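Local coordinates for protein Pre-mRNA-splicing factor SAD1 (Saccharomyces cerevisiae, PDB 4MSX) that promotes assembly of newly made U4 snRNA into the U4/U6 snRNP and is required for pre-mRNA splicing, despite being a catalytically inactive relative of ubiquitin-specific proteases, at residues I224-I229 and K254-L259. Numbering follows the deposited sequence. Where two conformers were deposited one is given.
Sequences IKRLSI and KVREGL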
ATOM      1  N   ILE A 224      -0.723  -8.802 -10.991  1.00 26.97           N
ATOM      2  CA  ILE A 224      -1.803  -9.012  -9.995  1.00 27.50           C
ATOM      3  C   ILE A 224      -1.323 -10.011  -8.950  1.00 27.62           C
ATOM      4  O   ILE A 224      -1.532  -9.809  -7.766  1.00 25.73           O
ATOM      5  CB  ILE A 224      -3.159  -9.499 -10.597  1.00 38.67           C
ATOM      6  CG1 ILE A 224      -3.898  -8.378 -11.309  1.00 40.54           C
ATOM      7  CG2 ILE A 224      -4.135  -9.941  -9.485  1.00 38.30           C
ATOM      8  CD1 ILE A 224      -4.497  -7.271 -10.286  1.00 36.43           C
ATOM      9  N   LYS A 225      -0.602 -11.065  -9.372  1.00 31.57           N
ATOM     10  CA  LYS A 225      -0.067 -11.982  -8.377  1.00 30.68           C
ATOM     11  C   LYS A 225       0.896 -11.251  -7.421  1.00 30.94           C
ATOM     12  O   LYS A 225       0.817 -11.404  -6.205  1.00 29.44           O
ATOM     13  CB  LYS A 225       0.674 -13.156  -9.050  1.00 35.27           C
ATOM     14  CG  LYS A 225       1.164 -14.163  -8.034  1.00 52.15           C
ATOM     15  CD  LYS A 225       1.614 -15.459  -8.715  1.00 69.00           C
ATOM     16  CE  LYS A 225       2.108 -16.502  -7.701  1.00 80.53           C
ATOM     17  NZ  LYS A 225       1.128 -16.743  -6.594  1.00 70.17           N
ATOM     18  N   ARG A 226       1.828 -10.455  -7.951  1.00 27.40           N
ATOM     19  CA  ARG A 226       2.774  -9.822  -7.053  1.00 27.60           C
ATOM     20  C   ARG A 226       2.054  -8.840  -6.109  1.00 24.40           C
ATOM     21  O   ARG A 226       2.384  -8.737  -4.942  1.00 25.79           O
ATOM     22  CB  ARG A 226       3.833  -9.066  -7.864  1.00 24.68           C
ATOM     23  CG  ARG A 226       4.935  -9.991  -8.447  1.00 31.93           C
ATOM     24  CD  ARG A 226       5.739  -9.059  -9.351  1.00 37.53           C
ATOM     25  NE  ARG A 226       6.942  -9.608  -9.953  1.00 39.85           N
ATOM     26  CZ  ARG A 226       8.184  -9.360  -9.521  1.00 39.41           C
ATOM     27  NH1 ARG A 226       8.440  -8.639  -8.412  1.00 36.07           N
ATOM     28  NH2 ARG A 226       9.173  -9.871 -10.194  1.00 36.42           N
ATOM     29  N   LEU A 227       1.063  -8.135  -6.627  1.00 25.96           N
ATOM     30  CA  LEU A 227       0.399  -7.109  -5.818  1.00 26.78           C
ATOM     31  C   LEU A 227      -0.375  -7.859  -4.694  1.00 26.29           C
ATOM     32  O   LEU A 227      -0.455  -7.420  -3.532  1.00 26.82           O
ATOM     33  CB  LEU A 227      -0.558  -6.303  -6.707  1.00 25.00           C
ATOM     34  CG  LEU A 227      -1.495  -5.353  -5.934  1.00 27.82           C
ATOM     35  CD1 LEU A 227      -0.683  -4.390  -5.081  1.00 29.37           C
ATOM     36  CD2 LEU A 227      -2.380  -4.585  -6.926  1.00 29.66           C
ATOM     37  N   SER A 228      -0.965  -8.991  -5.058  1.00 26.96           N
ATOM     38  CA  SER A 228      -1.780  -9.720  -4.060  1.00 26.70           C
ATOM     39  C   SER A 228      -0.869 -10.195  -2.935  1.00 24.39           C
ATOM     40  O   SER A 228      -1.259 -10.206  -1.731  1.00 25.35           O
ATOM     41  CB  SER A 228      -2.550 -10.928  -4.688  1.00 29.43           C
ATOM     42  OG  SER A 228      -1.663 -11.980  -5.061  1.00 30.20           O
ATOM     43  N   ILE A 229       0.356 -10.610  -3.289  1.00 25.87           N
ATOM     44  CA  ILE A 229       1.254 -11.035  -2.241  1.00 25.74           C
ATOM     45  C   ILE A 229       1.670  -9.856  -1.322  1.00 26.86           C
ATOM     46  O   ILE A 229       1.830 -10.053  -0.122  1.00 24.70           O
ATOM     47  CB  ILE A 229       2.469 -11.853  -2.845  1.00 28.86           C
ATOM     48  CG1 ILE A 229       1.916 -13.221  -3.349  1.00 36.05           C
ATOM     49  CG2 ILE A 229       3.581 -11.994  -1.824  1.00 30.54           C
ATOM     50  CD1 ILE A 229       2.807 -13.957  -4.311  1.00 34.63           C
ATOM     51  N   LYS A 254       8.457  -0.691 -12.825  1.00 21.75           N
ATOM     52  CA  LYS A 254       9.169   0.250 -13.732  1.00 27.03           C
ATOM     53  C   LYS A 254       9.810  -0.592 -14.875  1.00 37.20           C
ATOM     54  O   LYS A 254       9.746  -0.248 -16.073  1.00 33.05           O
ATOM     55  CB  LYS A 254      10.268   0.997 -12.979  1.00 31.62           C
ATOM     56  CG  LYS A 254       9.788   1.861 -11.746  1.00 45.79           C
ATOM     57  CD  LYS A 254      10.742   3.047 -11.430  1.00 74.37           C
ATOM     58  CE  LYS A 254      11.093   3.185  -9.932  1.00 72.64           C
ATOM     59  NZ  LYS A 254      12.212   2.261  -9.431  1.00 61.42           N
ATOM     60  N   VAL A 255      10.401  -1.720 -14.496  1.00 30.20           N
ATOM     61  CA  VAL A 255      11.166  -2.543 -15.492  1.00 34.47           C
ATOM     62  C   VAL A 255      10.237  -3.310 -16.434  1.00 38.62           C
ATOM     63  O   VAL A 255      10.460  -3.378 -17.643  1.00 40.91           O
ATOM     64  CB  VAL A 255      12.126  -3.491 -14.735  1.00 35.09           C
ATOM     65  CG1 VAL A 255      12.762  -4.578 -15.676  1.00 43.53           C
ATOM     66  CG2 VAL A 255      13.199  -2.678 -14.066  1.00 39.77           C
ATOM     67  N   ARG A 256       9.135  -3.849 -15.927  1.00 33.25           N
ATOM     68  CA  ARG A 256       8.331  -4.699 -16.770  0.56 32.81           C
ATOM     69  C   ARG A 256       6.908  -4.200 -17.014  1.00 37.46           C
ATOM     70  O   ARG A 256       6.248  -4.670 -17.936  1.00 34.90           O
ATOM     71  CB  ARG A 256       8.403  -6.156 -16.226  0.56 41.80           C
ATOM     72  CG  ARG A 256       9.707  -6.862 -16.695  0.56 44.18           C
ATOM     73  CD  ARG A 256       9.760  -8.371 -16.454  0.56 60.84           C
ATOM     74  NE  ARG A 256      10.328  -8.694 -15.141  0.56 67.96           N
ATOM     75  CZ  ARG A 256      10.006  -9.762 -14.416  0.56 60.74           C
ATOM     76  NH1 ARG A 256       9.112 -10.641 -14.867  0.56 66.57           N
ATOM     77  NH2 ARG A 256      10.577  -9.955 -13.227  0.56 55.17           N
ATOM     78  N   GLU A 257       6.411  -3.239 -16.210  1.00 28.28           N
ATOM     79  CA  GLU A 257       5.040  -2.758 -16.470  1.00 29.76           C
ATOM     80  C   GLU A 257       5.000  -1.286 -16.955  1.00 35.49           C
ATOM     81  O   GLU A 257       3.941  -0.680 -16.997  1.00 35.80           O
ATOM     82  CB  GLU A 257       4.169  -2.903 -15.222  1.00 30.71           C
ATOM     83  CG  GLU A 257       4.157  -4.330 -14.735  1.00 37.16           C
ATOM     84  CD  GLU A 257       3.324  -5.299 -15.634  1.00 45.04           C
ATOM     85  OE1 GLU A 257       2.599  -4.852 -16.558  1.00 40.68           O
ATOM     86  OE2 GLU A 257       3.375  -6.517 -15.379  1.00 47.58           O
ATOM     87  N   GLY A 258       6.157  -0.720 -17.283  1.00 30.93           N
ATOM     88  CA  GLY A 258       6.188   0.587 -17.911  1.00 36.42           C
ATOM     89  C   GLY A 258       5.841   1.740 -16.965  1.00 43.08           C
ATOM     90  O   GLY A 258       5.495   2.834 -17.435  1.00 38.62           O
ATOM     91  N   LEU A 259       6.001   1.546 -15.653  1.00 30.16           N
ATOM     92  CA  LEU A 259       5.793   2.670 -14.710  1.00 28.58           C
ATOM     93  C   LEU A 259       6.989   3.638 -14.886  1.00 31.56           C
ATOM     94  O   LEU A 259       8.139   3.306 -14.530  1.00 29.64           O
ATOM     95  CB  LEU A 259       5.784   2.210 -13.244  1.00 29.04           C
ATOM     96  CG  LEU A 259       5.653   3.359 -12.216  1.00 28.70           C
ATOM     97  CD1 LEU A 259       4.311   4.152 -12.453  1.00 25.82           C
ATOM     98  CD2 LEU A 259       5.736   2.787 -10.780  1.00 30.70           C
TER
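R226 and R256 meet through the outer nitrogens of their guanidinium groups, NH2 of R226 lying 3.3 Å from NH2 of R256. Both atoms are donors, so no hydrogen bond joins them, and the two groups are turned steeply against each other, their planes 81° apart. Their closeness is probably explained by the carboxylate of E222, one turn before R226 on helix 222-234, which the two guanidinium groups share: its OE2 takes a salt bridge from NE of R226 and, in the conformer of R256 described here, its OE1 takes another from NH1 of R256. Through the two arginines E222 can thus link the helices.

R226 has partners on both helices. With CG opposite the carbonyl carbon and the chain extended from CG to NE, it reaches straight from its helix toward helix 247-256, where NH1 forms a salt bridge with D248 and the group makes a cation-pi contact with Y252. Its side chain also touches F249, one turn before the 252-256 end of that helix. Together with the bond to E222, these contacts fix the rotation of the guanidinium group. R256, exposed at the surface, follows Y252 by one turn, and a bend at chi3 (-90°) swings its guanidinium across the end of R226 at about a right angle. It was modelled in two conformers, so the close approach and the bond to E222 describe one of them and are therefore less certain.

Besides this polar contact, L227 packs against F249, joining the same two helices through buried side chains. The contact is a small, polar surface bridge between helices 222-234 and 247-256, within a helical region probably corresponding to the thumb of the ubiquitin-specific protease fold, away from the zinc site.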